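Side-chain contacts in aromatic-L-amino-acid decarboxylase (Catharanthus roseus, PDB 6EEW), which catalyses the pyridoxal phosphate-dependent decarboxylation of L-tryptophan to tryptamine and of 5-hydroxy-L-tryptophan to serotonin: residues A[162-166]-A[167-171]; A[332-335]-A[336-339]. One frame throughout, in Å; residues are numbered along the deposited sequence.

Interaction 1 of 2, residues A[162-166]-A[167-171]; sequences VIQNT and TSESI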
loop_
_atom_site.group_PDB
_atom_site.type_symbol
_atom_site.label_atom_id
_atom_site.label_comp_id
_atom_site.label_asym_id
_atom_site.label_seq_id
_atom_site.Cartn_x
_atom_site.Cartn_y
_atom_site.Cartn_z
ATOM N N VAL A 162 -11.690 -3.730 6.749
ATOM C CA VAL A 162 -10.301 -3.327 6.828
ATOM C C VAL A 162 -10.050 -2.219 5.808
ATOM O O VAL A 162 -10.600 -2.231 4.704
ATOM C CB VAL A 162 -9.371 -4.548 6.613
ATOM C CG1 VAL A 162 -9.673 -5.258 5.275
ATOM C CG2 VAL A 162 -7.936 -4.123 6.692
ATOM N N ILE A 163 -9.203 -1.269 6.185
ATOM C CA ILE A 163 -8.731 -0.229 5.278
ATOM C C ILE A 163 -7.504 -0.754 4.545
ATOM O O ILE A 163 -6.448 -0.956 5.147
ATOM C CB ILE A 163 -8.410 1.065 6.029
ATOM C CG1 ILE A 163 -9.635 1.540 6.795
ATOM C CG2 ILE A 163 -7.864 2.122 5.062
ATOM C CD1 ILE A 163 -9.368 2.804 7.669
ATOM N N GLN A 164 -7.662 -1.002 3.251
ATOM C CA GLN A 164 -6.591 -1.341 2.335
ATOM C C GLN A 164 -6.099 -0.079 1.626
ATOM O O GLN A 164 -6.608 1.031 1.827
ATOM C CB GLN A 164 -7.084 -2.385 1.332
ATOM C CG GLN A 164 -7.690 -3.617 1.979
ATOM C CD GLN A 164 -6.682 -4.719 2.187
ATOM O OE1 GLN A 164 -5.534 -4.602 1.768
ATOM N NE2 GLN A 164 -7.099 -5.795 2.841
ATOM N N ASN A 165 -5.081 -0.256 0.789
ATOM C CA ASN A 165 -4.540 0.852 0.010
ATOM C C ASN A 165 -5.334 1.088 -1.267
ATOM O O ASN A 165 -5.573 2.239 -1.648
ATOM C CB ASN A 165 -3.082 0.565 -0.360
ATOM C CG ASN A 165 -2.139 0.683 0.823
ATOM O OD1 ASN A 165 -2.195 1.643 1.580
ATOM N ND2 ASN A 165 -1.292 -0.315 1.001
ATOM N N THR A 166 -5.731 0.020 -1.955
ATOM C CA THR A 166 -6.199 0.140 -3.324
ATOM C C THR A 166 -7.440 -0.714 -3.508
ATOM O O THR A 166 -7.794 -1.542 -2.661
ATOM C CB THR A 166 -5.142 -0.298 -4.349
ATOM O OG1 THR A 166 -4.931 -1.712 -4.248
ATOM C CG2 THR A 166 -3.820 0.410 -4.111
ATOM N N THR A 167 -8.119 -0.490 -4.629
ATOM C CA THR A 167 -9.174 -1.415 -5.013
ATOM C C THR A 167 -8.583 -2.722 -5.511
ATOM O O THR A 167 -9.112 -3.801 -5.227
ATOM C CB THR A 167 -10.067 -0.776 -6.073
ATOM O OG1 THR A 167 -10.679 0.380 -5.499
ATOM C CG2 THR A 167 -11.163 -1.744 -6.508
ATOM N N SER A 168 -7.484 -2.645 -6.261
ATOM C CA SER A 168 -6.906 -3.854 -6.830
ATOM C C SER A 168 -6.583 -4.871 -5.743
ATOM O O SER A 168 -6.906 -6.055 -5.886
ATOM C CB SER A 168 -5.676 -3.517 -7.669
ATOM O OG SER A 168 -6.075 -2.985 -8.928
ATOM N N GLU A 169 -6.001 -4.430 -4.624
ATOM C CA GLU A 169 -5.650 -5.407 -3.600
ATOM C C GLU A 169 -6.857 -5.836 -2.769
ATOM O O GLU A 169 -6.892 -6.967 -2.279
ATOM C CB GLU A 169 -4.508 -4.879 -2.710
ATOM C CG GLU A 169 -4.735 -3.555 -1.985
ATOM C CD GLU A 169 -3.550 -3.184 -1.057
ATOM O OE1 GLU A 169 -2.453 -3.757 -1.229
ATOM O OE2 GLU A 169 -3.721 -2.332 -0.151
ATOM N N SER A 170 -7.875 -4.993 -2.631
ATOM C CA SER A 170 -9.103 -5.449 -1.980
ATOM C C SER A 170 -9.776 -6.542 -2.794
ATOM O O SER A 170 -10.174 -7.588 -2.256
ATOM C CB SER A 170 -10.032 -4.275 -1.754
ATOM O OG SER A 170 -9.387 -3.354 -0.913
ATOM N N ILE A 171 -9.929 -6.313 -4.095
ATOM C CA ILE A 171 -10.511 -7.331 -4.959
ATOM C C ILE A 171 -9.645 -8.580 -4.964
ATOM O O ILE A 171 -10.160 -9.705 -4.939
ATOM C CB ILE A 171 -10.726 -6.786 -6.380
ATOM C CG1 ILE A 171 -11.832 -5.721 -6.354
ATOM C CG2 ILE A 171 -11.189 -7.891 -7.296
ATOM C CD1 ILE A 171 -12.177 -5.152 -7.726
#
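Glu169 lays its side chain across that of Thr166 at about a right angle, with CG only 2.9 Å from Thr166 OG1. This is an N-cap at the start of helix 167-186, where a strand of the large sheet of this fold type I PLP enzyme leads into a helix whose N-terminal end meets the cofactor phosphate. With chi1 at 68°, Thr166 holds OG1 between its backbone N and carbonyl carbon, where it accepts Glu169 N at 2.9 Å along a fairly straight bond (164°). Glu169 answers in the other direction. Its carboxylate reaches back past the cap to Asn165, and OE2 takes Asn165 N at 2.7 Å through the anti lone pair. In a true capping box the acceptor would grip Thr166 N instead. The same oxygen lies 3.5 Å from Gln164 OE1, a meeting of two acceptors whose flat groups are turned 80° to each other. With an alanine here the carboxylate is gone, and Asn165 N would probably be left without this acceptor and the turn before the cap less firmly held, though the backbone N could still bond to Thr166 OG1. Thr167 N and Ser168 OG both bond phosphate oxygens of the pyridoxal phosphate-modified lysine at position 319, and Ala368 of the second subunit packs on Thr166 and Ser168. One turn into the helix, Ser170 OG bends back to donate to Thr166 O at 3.0 Å, nearly in line with the carbonyl bond, while Ser170 N makes a weak bond of 3.5 Å to that same Thr166 O.

Interaction 2 of 2, residues A[332-335]-A[336-339]; sequences VKQP and HLLL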
loop_
_atom_site.group_PDB
_atom_site.type_symbol
_atom_site.label_atom_id
_atom_site.label_comp_id
_atom_site.label_asym_id
_atom_site.label_seq_id
_atom_site.Cartn_x
_atom_site.Cartn_y
_atom_site.Cartn_z
ATOM N N VAL A 332 -16.366 -7.201 4.613
ATOM C CA VAL A 332 -16.553 -8.612 4.320
ATOM C C VAL A 332 -17.565 -9.171 5.303
ATOM O O VAL A 332 -17.489 -8.911 6.513
ATOM C CB VAL A 332 -15.232 -9.396 4.372
ATOM C CG1 VAL A 332 -15.495 -10.850 4.133
ATOM C CG2 VAL A 332 -14.305 -8.865 3.312
ATOM N N LYS A 333 -18.518 -9.934 4.772
ATOM C CA LYS A 333 -19.599 -10.468 5.584
ATOM C C LYS A 333 -19.132 -11.660 6.406
ATOM O O LYS A 333 -19.656 -11.893 7.505
ATOM C CB LYS A 333 -20.777 -10.846 4.683
ATOM C CG LYS A 333 -22.066 -11.157 5.417
ATOM C CD LYS A 333 -23.228 -11.236 4.437
ATOM C CE LYS A 333 -23.036 -12.365 3.448
ATOM N NZ LYS A 333 -24.110 -12.358 2.417
ATOM N N GLN A 334 -18.160 -12.424 5.896
ATOM C CA GLN A 334 -17.593 -13.561 6.615
ATOM C C GLN A 334 -16.079 -13.383 6.719
ATOM O O GLN A 334 -15.314 -13.944 5.917
ATOM C CB GLN A 334 -17.965 -14.873 5.935
ATOM C CG GLN A 334 -19.431 -15.217 6.094
ATOM C CD GLN A 334 -19.761 -16.583 5.533
ATOM O OE1 GLN A 334 -19.886 -16.754 4.319
ATOM N NE2 GLN A 334 -19.911 -17.567 6.418
ATOM N N PRO A 335 -15.608 -12.598 7.685
ATOM C CA PRO A 335 -14.150 -12.429 7.822
ATOM C C PRO A 335 -13.397 -13.748 7.891
ATOM O O PRO A 335 -12.323 -13.845 7.299
ATOM C CB PRO A 335 -14.014 -11.611 9.114
ATOM C CG PRO A 335 -15.281 -10.859 9.214
ATOM C CD PRO A 335 -16.349 -11.767 8.651
ATOM N N HIS A 336 -13.942 -14.779 8.547
ATOM C CA HIS A 336 -13.185 -16.014 8.706
ATOM C C HIS A 336 -12.797 -16.618 7.360
ATOM O O HIS A 336 -11.752 -17.267 7.253
ATOM C CB HIS A 336 -13.971 -17.019 9.544
ATOM C CG HIS A 336 -15.087 -17.678 8.798
ATOM N ND1 HIS A 336 -15.004 -18.971 8.322
ATOM C CD2 HIS A 336 -16.311 -17.222 8.443
ATOM C CE1 HIS A 336 -16.131 -19.280 7.702
ATOM N NE2 HIS A 336 -16.939 -18.237 7.765
ATOM N N LEU A 337 -13.595 -16.405 6.312
ATOM C CA LEU A 337 -13.163 -16.897 5.008
ATOM C C LEU A 337 -11.952 -16.121 4.518
ATOM O O LEU A 337 -10.994 -16.712 4.007
ATOM C CB LEU A 337 -14.298 -16.796 3.994
ATOM C CG LEU A 337 -15.540 -17.643 4.222
ATOM C CD1 LEU A 337 -16.611 -17.253 3.208
ATOM C CD2 LEU A 337 -15.201 -19.122 4.095
ATOM N N LEU A 338 -11.950 -14.800 4.726
ATOM C CA LEU A 338 -10.787 -13.990 4.371
ATOM C C LEU A 338 -9.559 -14.406 5.167
ATOM O O LEU A 338 -8.463 -14.551 4.619
ATOM C CB LEU A 338 -11.074 -12.517 4.624
ATOM C CG LEU A 338 -9.925 -11.575 4.258
ATOM C CD1 LEU A 338 -9.754 -11.520 2.743
ATOM C CD2 LEU A 338 -10.135 -10.190 4.869
ATOM N N LEU A 339 -9.722 -14.542 6.479
ATOM C CA LEU A 339 -8.620 -14.901 7.354
ATOM C C LEU A 339 -8.041 -16.264 6.982
ATOM O O LEU A 339 -6.824 -16.405 6.815
ATOM C CB LEU A 339 -9.107 -14.868 8.801
ATOM C CG LEU A 339 -8.911 -13.500 9.442
ATOM C CD1 LEU A 339 -9.188 -12.412 8.421
ATOM C CD2 LEU A 339 -9.794 -13.335 10.657
#
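Two first torsions bring Gln334 and His336 side by side: chi1 of -71° keeps Gln334 CG anti to its carbonyl carbon, and chi1 of 76° lifts the His336 ring between its own backbone N and carbonyl carbon. Both side chains then point the same way from the start of helix 335-341. Gln334 NE2 comes to the ring edge, near its plane, 3.3 Å from His336 NE2, but the amide is turned 69° to the imidazole and the angle is too poor for a hydrogen bond. Leu337 takes one face of that ring, with CG 3.8 Å above the plane and offset toward the rim. Its CD1 meets Gln334 OE1 at 3.5 Å. From the N-cap position Gln334 serves the first turn through its main chain: Gln334 O accepts Leu337 N at 3.0 Å from well above the carbonyl plane. Pro335 follows as the first helical residue, a position whose N-H no helical hydrogen bond would need, and Pro335 O takes Leu339 N at 2.8 Å. Leu338 CB lies 3.2 Å from the same Pro335 O. Pro335 and Leu338 rest on Trp365, and Leu339 approaches Tyr348, a residue that binds L-tryptophan. The chemistry implies a helix start held by backbone bonds, while the glutamine and histidine, both exposed, meet by contact alone and are probably less firmly fixed.

In the fold
Along the chain interaction 1 closes well before interaction 2 opens, yet both are strand-to-helix junctions at the same margin of the seven-stranded sheet. Strand 160-164, outermost within the chain, runs antiparallel to strand 328-332, with backbone hydrogen bonds between Val162 and Leu330 and between Gly160 and Val332. The two contacts have centres 14 Å apart and nearest atoms about 5 Å apart, so they do not touch. The helices that follow do meet: Leu338 and Leu337 of helix 335-341 pack on Cys173 and Arg181 of helix 167-186. One sheet edge thus carries a buried helix start at the cofactor phosphate, beside the second subunit, and a surface one, away from the phosphate, whose helix packs on the first.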